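Local coordinates for general secretion pathway protein L (Vibrio parahaemolyticus, PDB 2W7V), which is the inner-membrane GspL (EpsL) component of the type II secretion system, whose periplasmic domain forms a dimer and probably helps assemble the secretion machinery, at residues A9-L14 against F32-Q37; P18-Q23 against V58-K63; K25-T30 against I43-S48; V66-L71 against G80-K85. All coordinates share one frame; numbering follows the deposited sequence. Where two conformers were deposited one is given.

Contact 1 of 4, residues A9-L14 against F32-Q37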
loop_
_atom_site.group_PDB
_atom_site.type_symbol
_atom_site.label_atom_id
_atom_site.label_comp_id
_atom_site.label_asym_id
_atom_site.label_seq_id
_atom_site.Cartn_x
_atom_site.Cartn_y
_atom_site.Cartn_z
ATOM N N ALA A 9 -4.243 -11.792 4.924
ATOM C CA ALA A 9 -4.586 -11.143 6.213
ATOM C C ALA A 9 -3.921 -9.770 6.345
ATOM O O ALA A 9 -4.558 -8.785 6.687
ATOM C CB ALA A 9 -4.240 -12.036 7.395
HETATM N N MSE A 10 -2.649 -9.689 6.017
HETATM C CA MSE A 10 -1.995 -8.393 5.931
HETATM C C MSE A 10 -2.608 -7.461 4.860
HETATM O O MSE A 10 -2.748 -6.277 5.087
HETATM C CB MSE A 10 -0.500 -8.581 5.694
HETATM C CG MSE A 10 0.262 -7.262 5.714
HETATM SE SE MSE A 10 0.352 -6.292 7.433
HETATM C CE MSE A 10 1.366 -7.592 8.407
ATOM N N LEU A 11 -2.967 -8.004 3.710
ATOM C CA LEU A 11 -3.650 -7.224 2.690
ATOM C C LEU A 11 -4.941 -6.606 3.233
ATOM O O LEU A 11 -5.214 -5.442 3.029
ATOM C CB LEU A 11 -3.930 -8.089 1.455
ATOM C CG LEU A 11 -4.382 -7.387 0.178
ATOM C CD1 LEU A 11 -3.367 -6.362 -0.244
ATOM C CD2 LEU A 11 -4.562 -8.422 -0.905
ATOM N N SER A 12 -5.718 -7.383 3.968
ATOM C CA SER A 12 -6.935 -6.867 4.565
ATOM C C SER A 12 -6.686 -5.755 5.580
ATOM O O SER A 12 -7.331 -4.693 5.484
ATOM C CB SER A 12 -7.735 -8.002 5.198
ATOM O OG SER A 12 -8.082 -8.971 4.211
ATOM N N TRP A 13 -5.741 -5.978 6.507
ATOM C CA TRP A 13 -5.518 -5.074 7.647
ATOM C C TRP A 13 -4.753 -3.812 7.232
ATOM O O TRP A 13 -4.848 -2.781 7.882
ATOM C CB TRP A 13 -4.748 -5.769 8.802
ATOM C CG TRP A 13 -5.265 -7.136 9.262
ATOM C CD1 TRP A 13 -6.551 -7.595 9.239
ATOM C CD2 TRP A 13 -4.479 -8.189 9.849
ATOM N NE1 TRP A 13 -6.612 -8.875 9.759
ATOM C CE2 TRP A 13 -5.354 -9.256 10.139
ATOM C CE3 TRP A 13 -3.115 -8.326 10.162
ATOM C CZ2 TRP A 13 -4.913 -10.442 10.710
ATOM C CZ3 TRP A 13 -2.681 -9.495 10.729
ATOM C CH2 TRP A 13 -3.574 -10.545 11.000
ATOM N N LEU A 14 -3.971 -3.918 6.185
ATOM C CA LEU A 14 -3.383 -2.754 5.569
ATOM C C LEU A 14 -4.398 -1.587 5.311
ATOM O O LEU A 14 -4.032 -0.411 5.275
ATOM C CB LEU A 14 -2.738 -3.262 4.269
ATOM C CG LEU A 14 -2.356 -2.341 3.137
ATOM C CD1 LEU A 14 -1.248 -3.015 2.324
ATOM C CD2 LEU A 14 -3.589 -2.038 2.333
ATOM N N PHE A 32 4.600 3.721 0.748
ATOM C CA PHE A 32 4.490 2.457 1.417
ATOM C C PHE A 32 4.275 1.304 0.491
ATOM O O PHE A 32 3.573 1.425 -0.516
ATOM C CB PHE A 32 3.453 2.513 2.515
ATOM C CG PHE A 32 2.079 2.260 2.077
ATOM C CD1 PHE A 32 1.162 3.256 2.114
ATOM C CD2 PHE A 32 1.692 0.986 1.734
ATOM C CE1 PHE A 32 -0.154 3.024 1.709
ATOM C CE2 PHE A 32 0.442 0.712 1.347
ATOM C CZ PHE A 32 -0.522 1.735 1.306
ATOM N N LYS A 33 4.870 0.174 0.863
ATOM C CA LYS A 33 4.837 -1.011 0.034
ATOM C C LYS A 33 4.364 -2.211 0.772
ATOM O O LYS A 33 4.931 -2.539 1.774
ATOM C CB LYS A 33 6.232 -1.322 -0.496
ATOM C CG LYS A 33 6.241 -2.512 -1.471
ATOM C CD LYS A 33 7.339 -2.455 -2.444
ATOM C CE LYS A 33 7.111 -3.406 -3.621
ATOM N NZ LYS A 33 7.986 -2.940 -4.808
ATOM N N TYR A 34 3.352 -2.877 0.240
ATOM C CA TYR A 34 2.961 -4.242 0.596
ATOM C C TYR A 34 3.642 -5.276 -0.297
ATOM O O TYR A 34 3.620 -5.156 -1.553
ATOM C CB TYR A 34 1.450 -4.405 0.465
ATOM C CG TYR A 34 0.924 -5.816 0.561
ATOM C CD1 TYR A 34 0.778 -6.465 1.792
ATOM C CD2 TYR A 34 0.528 -6.503 -0.586
ATOM C CE1 TYR A 34 0.268 -7.781 1.857
ATOM C CE2 TYR A 34 0.047 -7.767 -0.532
ATOM C CZ TYR A 34 -0.085 -8.415 0.674
ATOM O OH TYR A 34 -0.582 -9.703 0.631
ATOM N N ASP A 35 4.214 -6.291 0.361
ATOM C CA ASP A 35 4.853 -7.441 -0.284
ATOM C C ASP A 35 4.077 -8.680 0.203
ATOM O O ASP A 35 4.202 -9.106 1.351
ATOM C CB ASP A 35 6.345 -7.471 0.103
ATOM C CG ASP A 35 7.071 -8.712 -0.340
ATOM O OD1 ASP A 35 6.542 -9.565 -1.077
ATOM O OD2 ASP A 35 8.240 -8.825 0.054
ATOM N N GLY A 36 3.248 -9.233 -0.669
ATOM C CA GLY A 36 2.375 -10.332 -0.296
ATOM C C GLY A 36 3.108 -11.616 -0.005
ATOM O O GLY A 36 2.643 -12.443 0.785
ATOM N N GLN A 37 4.292 -11.759 -0.583
ATOM C CA GLN A 37 5.047 -12.989 -0.466
ATOM C C GLN A 37 5.657 -13.028 0.923
ATOM O O GLN A 37 5.625 -14.067 1.594
ATOM C CB GLN A 37 6.096 -13.080 -1.585
ATOM C CG GLN A 37 5.618 -12.368 -2.877
ATOM C CD GLN A 37 5.802 -13.158 -4.147
ATOM O OE1 GLN A 37 5.807 -14.398 -4.159
ATOM N NE2 GLN A 37 5.915 -12.432 -5.249
#
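M10 and L11 of helix 8-13, with the adjoining L14, pack on strand 28-35, outermost in the chain's four-stranded antiparallel sheet, at the dimer interface of this alpha+beta domain. The Y34 ring is the centre of the contact. It is met from three directions. L11 lays its CD1 methyl over one face in a CH-pi contact, 4.0 Å from CD1 to the Y34 ring centroid and 20° off the ring normal. M10, a selenomethionine, comes to the ring edge close to its plane, with CG 3.9 Å from Y34 CE1. CG of M10 stands anti to the backbone N (chi1 -175°). The chain then bends twice, and this carries its selenium away from the tyrosine toward strand 78-86. The opposite face of the Y34 ring carries the backbone N of G36, offset toward the rim. The tyrosine hydroxyl is hydrogen-bonded to the backbone O of D7, so its polar end is tied to the residue just before the helix. F32 lies one side chain further along the same face of the strand. Its ring meets F32 of the second subunit at steeply inclined planes, and F32 to Y34 pair with a strand of that subunit, which carries the sheet across the interface. L14 bridges the two aromatic residues with one methyl: its CD1 lies 3.6 Å from Y34 CB and 4.2 Å from F32 CE2.

Contact 2 of 4, residues P18-Q23 against V58-K63. With EDO (1,2-ethanediol), chain C.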
loop_
_atom_site.group_PDB
_atom_site.type_symbol
_atom_site.label_atom_id
_atom_site.label_comp_id
_atom_site.label_asym_id
_atom_site.label_seq_id
_atom_site.Cartn_x
_atom_site.Cartn_y
_atom_site.Cartn_z
ATOM N N PRO A 18 -3.917 3.851 6.585
ATOM C CA PRO A 18 -4.085 5.269 6.322
ATOM C C PRO A 18 -4.818 5.993 7.431
ATOM O O PRO A 18 -4.363 7.058 7.870
ATOM C CB PRO A 18 -4.877 5.281 5.002
ATOM C CG PRO A 18 -4.418 4.002 4.299
ATOM C CD PRO A 18 -4.509 3.051 5.487
ATOM N N ALA A 19 -5.927 5.419 7.895
ATOM C CA ALA A 19 -6.703 6.031 8.970
ATOM C C ALA A 19 -5.851 6.064 10.246
ATOM O O ALA A 19 -5.861 7.057 10.961
ATOM C CB ALA A 19 -7.972 5.317 9.169
ATOM N N THR A 20 -5.055 5.026 10.497
ATOM C CA THR A 20 -4.246 5.011 11.707
ATOM C C THR A 20 -3.126 6.036 11.688
ATOM O O THR A 20 -2.968 6.792 12.662
ATOM C CB THR A 20 -3.692 3.595 12.005
ATOM O OG1 THR A 20 -4.782 2.672 12.039
ATOM C CG2 THR A 20 -2.942 3.549 13.338
ATOM N N LEU A 21 -2.363 6.063 10.597
ATOM C CA LEU A 21 -1.252 7.010 10.460
ATOM C C LEU A 21 -1.807 8.416 10.394
ATOM O O LEU A 21 -1.176 9.361 10.799
ATOM C CB LEU A 21 -0.380 6.712 9.226
ATOM C CG LEU A 21 0.291 5.332 9.146
ATOM C CD1 LEU A 21 0.672 5.008 7.704
ATOM C CD2 LEU A 21 1.470 5.205 10.067
ATOM N N GLY A 22 -3.002 8.527 9.853
ATOM C CA GLY A 22 -3.724 9.779 9.797
ATOM C C GLY A 22 -3.981 10.411 11.143
ATOM O O GLY A 22 -4.057 11.608 11.202
ATOM N N GLN A 23 -4.105 9.623 12.217
ATOM C CA GLN A 23 -4.317 10.161 13.573
ATOM C C GLN A 23 -3.084 10.899 14.112
ATOM O O GLN A 23 -3.201 11.624 15.082
ATOM C CB GLN A 23 -4.640 9.053 14.597
ATOM C CG GLN A 23 -5.811 8.122 14.298
ATOM C CD GLN A 23 -5.892 6.908 15.261
ATOM O OE1 GLN A 23 -6.080 5.770 14.824
ATOM N NE2 GLN A 23 -5.781 7.159 16.569
ATOM N N VAL A 58 3.884 3.356 18.456
ATOM C CA VAL A 58 3.054 2.861 19.531
ATOM C C VAL A 58 1.669 2.473 19.013
ATOM O O VAL A 58 1.131 1.448 19.392
ATOM C CB VAL A 58 2.901 3.916 20.670
ATOM C CG1 VAL A 58 1.717 3.560 21.564
ATOM C CG2 VAL A 58 4.235 4.067 21.479
ATOM N N LYS A 59 1.089 3.290 18.155
ATOM C CA LYS A 59 -0.184 2.954 17.552
ATOM C C LYS A 59 -0.131 1.719 16.636
ATOM O O LYS A 59 -1.004 0.868 16.680
ATOM C CB LYS A 59 -0.704 4.137 16.756
ATOM C CG LYS A 59 -1.059 5.362 17.575
ATOM C CD LYS A 59 -1.932 6.309 16.722
ATOM C CE LYS A 59 -2.166 7.685 17.355
ATOM N NZ LYS A 59 -3.274 7.657 18.321
ATOM N N LEU A 60 0.874 1.633 15.786
ATOM C CA LEU A 60 1.036 0.481 14.917
ATOM C C LEU A 60 1.252 -0.813 15.723
ATOM O O LEU A 60 0.765 -1.867 15.360
ATOM C CB LEU A 60 2.216 0.702 13.942
ATOM C CG LEU A 60 2.001 1.879 12.976
ATOM C CD1 LEU A 60 3.321 2.147 12.217
ATOM C CD2 LEU A 60 0.836 1.662 12.044
ATOM N N ALA A 61 1.949 -0.702 16.842
ATOM C CA ALA A 61 2.309 -1.854 17.704
ATOM C C ALA A 61 1.085 -2.555 18.343
ATOM O O ALA A 61 1.178 -3.719 18.762
ATOM C CB ALA A 61 3.256 -1.376 18.794
ATOM N N GLU A 62 -0.048 -1.853 18.421
ATOM C CA GLU A 62 -1.268 -2.423 18.980
ATOM C C GLU A 62 -1.796 -3.595 18.165
ATOM O O GLU A 62 -2.364 -4.530 18.725
ATOM C CB GLU A 62 -2.359 -1.348 19.091
ATOM C CG GLU A 62 -1.978 -0.184 20.009
ATOM C CD GLU A 62 -3.063 0.876 20.162
ATOM O OE1 GLU A 62 -4.151 0.733 19.547
ATOM O OE2 GLU A 62 -2.812 1.850 20.917
ATOM N N LYS A 63 -1.626 -3.536 16.845
ATOM C CA LYS A 63 -2.169 -4.557 15.960
ATOM C C LYS A 63 -1.134 -5.179 14.995
ATOM O O LYS A 63 -1.468 -6.095 14.247
ATOM C CB LYS A 63 -3.336 -3.950 15.160
ATOM C CG LYS A 63 -4.554 -3.498 16.004
ATOM C CD LYS A 63 -5.523 -4.619 16.344
ATOM C CE LYS A 63 -6.396 -4.243 17.532
ATOM N NZ LYS A 63 -7.778 -4.831 17.498
HETATM C C1 EDO C . -1.282 13.671 9.681
HETATM O O1 EDO C . -2.481 13.461 10.396
HETATM C C2 EDO C . -1.111 12.467 8.766
HETATM O O2 EDO C . -0.458 11.364 9.375
#
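Apolar contacts between L21, T20 and L60, K59 join helix 17-22 to helix 51-61. L21 and L60 cross at about a right angle, and their CD2 methyls approach to 4.1 Å. The CB of L21 points away from the other helix, but with CG anti to the carbonyl carbon (chi1 -59°) the branch brings CD2 back to L60. T20 turns its methyl, not its hydroxyl, across the gap: T20 CG2 is 4.1 Å from K59 CB. The two side chains run alongside in opposite senses. At the exposed margin the K59 chain reaches across to Q23 and bends at its last torsion, its CE 3.9 Å from Q23 CB. Both helices belong to the layer that covers one face of the antiparallel sheet in this alpha+beta domain. L60 reaches on to F82 and L84 of strand 78-86 and to V66 of strand 64-73. Among the polar groups, the hydroxyl OG1 of T20 is hydrogen-bonded to the backbone O of A16, four residues earlier, just before the helix. At the end of helix 17-22 a 1,2-ethanediol, probably from the crystallisation liquor, sits among the backbone carbonyls of L21, G22, V24 and L27. Its O1 donates to G22 O at 2.6 Å. Its O2 lies 2.6 Å from L21 O and also has L27 O within reach.

Contact 3 of 4, residues K25-T30 against I43-S48. With EDO (1,2-ethanediol), chain C.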
loop_
_atom_site.group_PDB
_atom_site.type_symbol
_atom_site.label_atom_id
_atom_site.label_comp_id
_atom_site.label_asym_id
_atom_site.label_seq_id
_atom_site.Cartn_x
_atom_site.Cartn_y
_atom_site.Cartn_z
ATOM N N LYS A 25 -0.398 13.626 14.139
ATOM C CA LYS A 25 -0.049 14.978 13.673
ATOM C C LYS A 25 1.408 15.039 13.163
ATOM O O LYS A 25 2.307 14.456 13.759
ATOM C CB LYS A 25 -0.215 15.984 14.827
ATOM C CG LYS A 25 -1.632 16.001 15.421
ATOM C CD LYS A 25 -1.872 17.084 16.498
ATOM C CE LYS A 25 -3.306 16.998 17.035
ATOM N NZ LYS A 25 -3.633 18.023 18.103
ATOM N N ASP A 26 1.642 15.777 12.090
ATOM C CA ASP A 26 2.996 16.095 11.681
ATOM C C ASP A 26 3.711 14.784 11.260
ATOM O O ASP A 26 4.915 14.623 11.473
ATOM C CB ASP A 26 3.713 16.841 12.833
ATOM C CG ASP A 26 5.055 17.486 12.413
ATOM O OD1 ASP A 26 5.364 17.514 11.206
ATOM O OD2 ASP A 26 5.802 17.974 13.305
ATOM N N LEU A 27 2.945 13.845 10.689
ATOM C CA LEU A 27 3.518 12.650 10.087
ATOM C C LEU A 27 3.063 12.498 8.643
ATOM O O LEU A 27 1.942 12.145 8.400
ATOM C CB LEU A 27 3.150 11.366 10.865
ATOM C CG LEU A 27 3.971 10.105 10.525
ATOM C CD1 LEU A 27 5.430 10.222 10.922
ATOM C CD2 LEU A 27 3.382 8.816 11.109
ATOM N N GLU A 28 3.965 12.687 7.708
ATOM C CA GLU A 28 3.647 12.575 6.298
ATOM C C GLU A 28 4.135 11.254 5.768
ATOM O O GLU A 28 5.298 11.012 5.822
ATOM C CB GLU A 28 4.411 13.680 5.596
ATOM C CG GLU A 28 3.783 14.238 4.405
ATOM C CD GLU A 28 4.328 15.630 4.114
ATOM O OE1 GLU A 28 4.379 16.459 5.055
ATOM O OE2 GLU A 28 4.717 15.863 2.962
ATOM N N ILE A 29 3.252 10.432 5.200
ATOM C CA ILE A 29 3.636 9.191 4.509
ATOM C C ILE A 29 4.073 9.476 3.086
ATOM O O ILE A 29 3.276 9.855 2.263
ATOM C CB ILE A 29 2.490 8.146 4.505
ATOM C CG1 ILE A 29 1.941 7.991 5.921
ATOM C CG2 ILE A 29 2.967 6.754 3.954
ATOM C CD1 ILE A 29 2.980 7.758 7.008
ATOM N N THR A 30 5.359 9.312 2.810
ATOM C CA THR A 30 5.892 9.530 1.481
ATOM C C THR A 30 5.805 8.260 0.597
ATOM O O THR A 30 5.640 8.341 -0.628
ATOM C CB THR A 30 7.327 10.024 1.566
ATOM O OG1 THR A 30 8.102 9.080 2.273
ATOM C CG2 THR A 30 7.401 11.353 2.298
ATOM N N ILE A 43 6.836 1.246 5.266
ATOM C CA ILE A 43 6.351 2.598 5.218
ATOM C C ILE A 43 7.478 3.595 5.393
ATOM O O ILE A 43 8.192 3.508 6.351
ATOM C CB ILE A 43 5.377 2.822 6.407
ATOM C CG1 ILE A 43 4.136 1.886 6.293
ATOM C CG2 ILE A 43 4.907 4.263 6.431
ATOM C CD1 ILE A 43 3.348 1.714 7.602
ATOM N N HIS A 44 7.631 4.554 4.493
ATOM C CA HIS A 44 8.498 5.670 4.763
ATOM C C HIS A 44 7.632 6.870 5.095
ATOM O O HIS A 44 6.573 7.027 4.533
ATOM C CB HIS A 44 9.439 5.995 3.603
ATOM C CG HIS A 44 10.311 4.852 3.186
ATOM N ND1 HIS A 44 11.041 4.863 2.010
ATOM C CD2 HIS A 44 10.540 3.645 3.756
ATOM C CE1 HIS A 44 11.689 3.713 1.892
ATOM N NE2 HIS A 44 11.407 2.962 2.944
ATOM N N ALA A 45 8.078 7.682 6.057
ATOM C CA ALA A 45 7.394 8.909 6.475
ATOM C C ALA A 45 8.402 9.987 6.884
ATOM O O ALA A 45 9.596 9.741 7.046
ATOM C CB ALA A 45 6.399 8.601 7.629
ATOM N N ARG A 46 7.910 11.205 7.027
ATOM C CA ARG A 46 8.721 12.329 7.496
ATOM C C ARG A 46 7.922 13.269 8.381
ATOM O O ARG A 46 6.706 13.355 8.310
ATOM C CB ARG A 46 9.276 13.113 6.318
ATOM C CG ARG A 46 8.202 13.623 5.412
ATOM C CD ARG A 46 8.784 14.364 4.286
ATOM N NE ARG A 46 7.769 14.765 3.328
ATOM C CZ ARG A 46 7.947 15.701 2.400
ATOM N NH1 ARG A 46 9.086 16.391 2.335
ATOM N NH2 ARG A 46 6.965 15.988 1.552
ATOM N N SER A 47 8.652 13.985 9.218
ATOM C CA SER A 47 8.080 14.901 10.167
ATOM C C SER A 47 9.061 16.037 10.368
ATOM O O SER A 47 10.139 16.023 9.791
ATOM C CB SER A 47 7.869 14.151 11.475
ATOM O OG SER A 47 7.275 14.955 12.468
ATOM N N SER A 48 8.650 17.021 11.169
ATOM C CA SER A 48 9.520 18.088 11.671
ATOM C C SER A 48 10.267 17.680 12.951
ATOM O O SER A 48 11.166 18.376 13.398
ATOM C CB SER A 48 8.690 19.347 11.951
ATOM O OG SER A 48 7.749 19.124 13.000
HETATM C C1 EDO C . -1.282 13.671 9.681
HETATM O O1 EDO C . -2.481 13.461 10.396
HETATM C C2 EDO C . -1.111 12.467 8.766
HETATM O O2 EDO C . -0.458 11.364 9.375
HETATM O O HOH W 1 10.274 10.195 3.668
#
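E28 and R46 lie side by side on one face of the sheet, pointing the same way. Their carboxylate and guanidinium planes are turned 67° apart. They form a salt bridge, E28 OE2 to R46 NH2 at 2.7 Å, but as a hydrogen bond it is bent and weak. R46 CG sits between the backbone N and the carbonyl carbon (chi1 58°); extended to NE from this position, the chain carries the guanidinium alongside E28. T30 crosses R46 at about a right angle, its CG2 methyl 3.6 Å from R46 NE. The opposite face is mainly apolar at I29, A45, I43 and L27. I29 CD1 packs on A45 CB at 3.6 Å, and I29 CG2 meets I43 CG2 obliquely at 4.0 Å. L27 CD1 also reaches A45 CB. This is the hairpin of strands 28-35 and 40-47 in the antiparallel sheet. E28 and R46 are a hydrogen-bonded pair, and E28 N to R46 O is almost straight (2.9 Å, 175°). I29 and A45 are the non-hydrogen-bonded pair that follows. T30 N then donates to H44 O, from above the carbonyl plane. At the other end S47 OG donates to D26 O at 2.6 Å. The same hydroxyl is hydrogen-bonded to D49 N, which links the D26 turn to the chain leading into helix 51-61. The ion pair probably offsets charge where E28 and R46 meet T6 and S5 of the second subunit. I29, A45 and I43 give hydrocarbon to the buried side, where I29 also touches L11 of the second subunit.

Contact 4 of 4, residues V66-L71 against G80-K85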
loop_
_atom_site.group_PDB
_atom_site.type_symbol
_atom_site.label_atom_id
_atom_site.label_comp_id
_atom_site.label_asym_id
_atom_site.label_seq_id
_atom_site.Cartn_x
_atom_site.Cartn_y
_atom_site.Cartn_z
ATOM N N VAL A 66 5.886 -4.318 14.735
ATOM C CA VAL A 66 6.517 -3.096 14.171
ATOM C C VAL A 66 8.016 -3.091 14.467
ATOM O O VAL A 66 8.424 -3.359 15.606
ATOM C CB VAL A 66 5.916 -1.781 14.796
ATOM C CG1 VAL A 66 6.282 -0.533 13.964
ATOM C CG2 VAL A 66 4.409 -1.861 14.869
ATOM N N GLU A 67 8.815 -2.787 13.445
ATOM C CA GLU A 67 10.194 -2.401 13.619
ATOM C C GLU A 67 10.375 -0.985 13.070
ATOM O O GLU A 67 10.002 -0.683 11.953
ATOM C CB GLU A 67 11.110 -3.354 12.879
ATOM C CG GLU A 67 10.861 -4.813 13.235
ATOM C CD GLU A 67 11.728 -5.738 12.431
ATOM O OE1 GLU A 67 12.964 -5.711 12.671
ATOM O OE2 GLU A 67 11.180 -6.458 11.534
ATOM N N GLN A 68 10.908 -0.100 13.881
ATOM C CA GLN A 68 11.214 1.229 13.410
ATOM C C GLN A 68 12.582 1.205 12.755
ATOM O O GLN A 68 13.440 0.558 13.254
ATOM C CB GLN A 68 11.178 2.208 14.581
ATOM C CG GLN A 68 11.140 3.664 14.159
ATOM C CD GLN A 68 10.776 4.536 15.294
ATOM O OE1 GLN A 68 9.796 4.272 15.986
ATOM N NE2 GLN A 68 11.533 5.595 15.495
ATOM N N GLY A 69 12.761 1.865 11.620
ATOM C CA GLY A 69 14.088 1.979 11.017
ATOM C C GLY A 69 14.842 3.145 11.658
ATOM O O GLY A 69 14.320 3.794 12.552
ATOM N N GLN A 70 16.059 3.412 11.201
ATOM C CA GLN A 70 16.770 4.640 11.574
ATOM C C GLN A 70 15.970 5.904 11.301
ATOM O O GLN A 70 15.279 5.979 10.289
ATOM C CB GLN A 70 18.050 4.783 10.765
ATOM C CG GLN A 70 19.218 4.079 11.319
ATOM C CD GLN A 70 20.405 4.155 10.394
ATOM O OE1 GLN A 70 20.598 5.133 9.656
ATOM N NE2 GLN A 70 21.203 3.110 10.412
ATOM N N LEU A 71 16.105 6.901 12.184
ATOM C CA LEU A 71 15.589 8.255 11.963
ATOM C C LEU A 71 16.774 9.168 11.717
ATOM O O LEU A 71 17.694 9.202 12.530
ATOM C CB LEU A 71 14.827 8.801 13.188
ATOM C CG LEU A 71 13.497 8.189 13.589
ATOM C CD1 LEU A 71 12.772 9.094 14.601
ATOM C CD2 LEU A 71 12.689 7.952 12.341
ATOM N N GLY A 80 12.208 8.664 8.451
ATOM C CA GLY A 80 12.354 7.292 8.912
ATOM C C GLY A 80 11.399 6.350 8.263
ATOM O O GLY A 80 10.709 6.691 7.317
ATOM N N SER A 81 11.328 5.155 8.832
ATOM C CA SER A 81 10.577 4.085 8.243
ATOM C C SER A 81 10.111 3.112 9.283
ATOM O O SER A 81 10.558 3.149 10.430
ATOM C CB SER A 81 11.440 3.350 7.219
ATOM O OG SER A 81 12.558 2.816 7.876
ATOM N N PHE A 82 9.197 2.246 8.833
ATOM C CA PHE A 82 8.621 1.193 9.636
ATOM C C PHE A 82 8.464 -0.020 8.750
ATOM O O PHE A 82 8.125 0.110 7.584
ATOM C CB PHE A 82 7.220 1.591 10.083
ATOM C CG PHE A 82 7.186 2.710 11.035
ATOM C CD1 PHE A 82 7.615 2.535 12.317
ATOM C CD2 PHE A 82 6.689 3.948 10.650
ATOM C CE1 PHE A 82 7.599 3.572 13.199
ATOM C CE2 PHE A 82 6.664 5.015 11.566
ATOM C CZ PHE A 82 7.116 4.817 12.822
ATOM N N VAL A 83 8.697 -1.187 9.326
ATOM C CA VAL A 83 8.353 -2.464 8.738
ATOM C C VAL A 83 7.280 -3.098 9.618
ATOM O O VAL A 83 7.447 -3.195 10.807
ATOM C CB VAL A 83 9.580 -3.386 8.656
ATOM C CG1 VAL A 83 9.188 -4.714 8.068
ATOM C CG2 VAL A 83 10.657 -2.724 7.780
ATOM N N LEU A 84 6.157 -3.459 9.012
ATOM C CA LEU A 84 5.068 -4.139 9.700
ATOM C C LEU A 84 4.980 -5.580 9.220
ATOM O O LEU A 84 5.048 -5.840 8.020
ATOM C CB LEU A 84 3.723 -3.473 9.359
ATOM C CG LEU A 84 3.602 -1.966 9.487
ATOM C CD1 LEU A 84 2.150 -1.508 9.191
ATOM C CD2 LEU A 84 4.068 -1.520 10.847
ATOM N N LYS A 85 4.774 -6.479 10.159
ATOM C CA LYS A 85 4.414 -7.865 9.923
ATOM C C LYS A 85 3.208 -8.187 10.802
ATOM O O LYS A 85 2.867 -7.433 11.722
ATOM C CB LYS A 85 5.583 -8.779 10.291
ATOM C CG LYS A 85 6.886 -8.443 9.560
ATOM C CD LYS A 85 8.126 -9.042 10.270
ATOM C CE LYS A 85 9.418 -8.419 9.714
ATOM N NZ LYS A 85 10.654 -9.092 10.173
HETATM O O HOH W 2 14.666 4.335 8.093
#
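The carbonyl O of S81 takes the shortest hydrogen bond between the two segments, from G69 N at 2.8 Å. The bond is nearly straight at the hydrogen (176°), although the donor stands above the carbonyl plane. Further along, E67 and V83 form a hydrogen-bonded antiparallel pair, with E67 N to V83 O and V83 N to E67 O both at 3.0 Å. V66 with L84 and Q68 with F82 are the non-hydrogen-bonded pairs on either side. Together they make the hairpin of strands 64-73 and 78-86, with 64-73 at the edge of the sheet within the chain. The face carrying V66, Q68, F82 and L84 is mostly hydrocarbon. There V66 CG1 touches two partners: F82 CD1 at 3.7 Å and L84 CD2 at 3.9 Å. Q68 lies alongside F82, its amide plane 77° from the ring plane. The Q68 OE1 atom accepts from R57 NE of helix 51-61, which helps hold the amide. At the far end a water donates to Q70 O and is hydrogen-bonded to S81 OG, spanning the place where the regular pairing has ended. On the other face E67 and K85 cross obliquely. K85 NZ meets E67 OE2 nearly along its C-O axis at 3.0 Å, in a salt bridge that probably offsets charge on this more exposed surface of the hairpin.

How the contacts relate
Contacts 1, 3 and 4 all reach one antiparallel sheet. Helix 8-13 of contact 1 packs on it, as do the two helices joined by contact 2. Contacts 3 and 4 are neighbouring hairpins, their centres about 12 Å apart. Strands 40-47 and 78-86 join them, with I43 N to F82 O at 2.9 Å a probable hydrogen bond. The centre of contact 2 lies about 13 Å from the centres of both. Its L21 CD1 packs on I29 CD1 of contact 3 at 3.7 Å, and V66 CG2 of contact 4 lies against the backbone of L60 and A61. Contacts 1 and 3 share strand 28-35, about 19 Å apart between centres, and both touch the second subunit. The 1,2-ethanediol touches contacts 2 and 3.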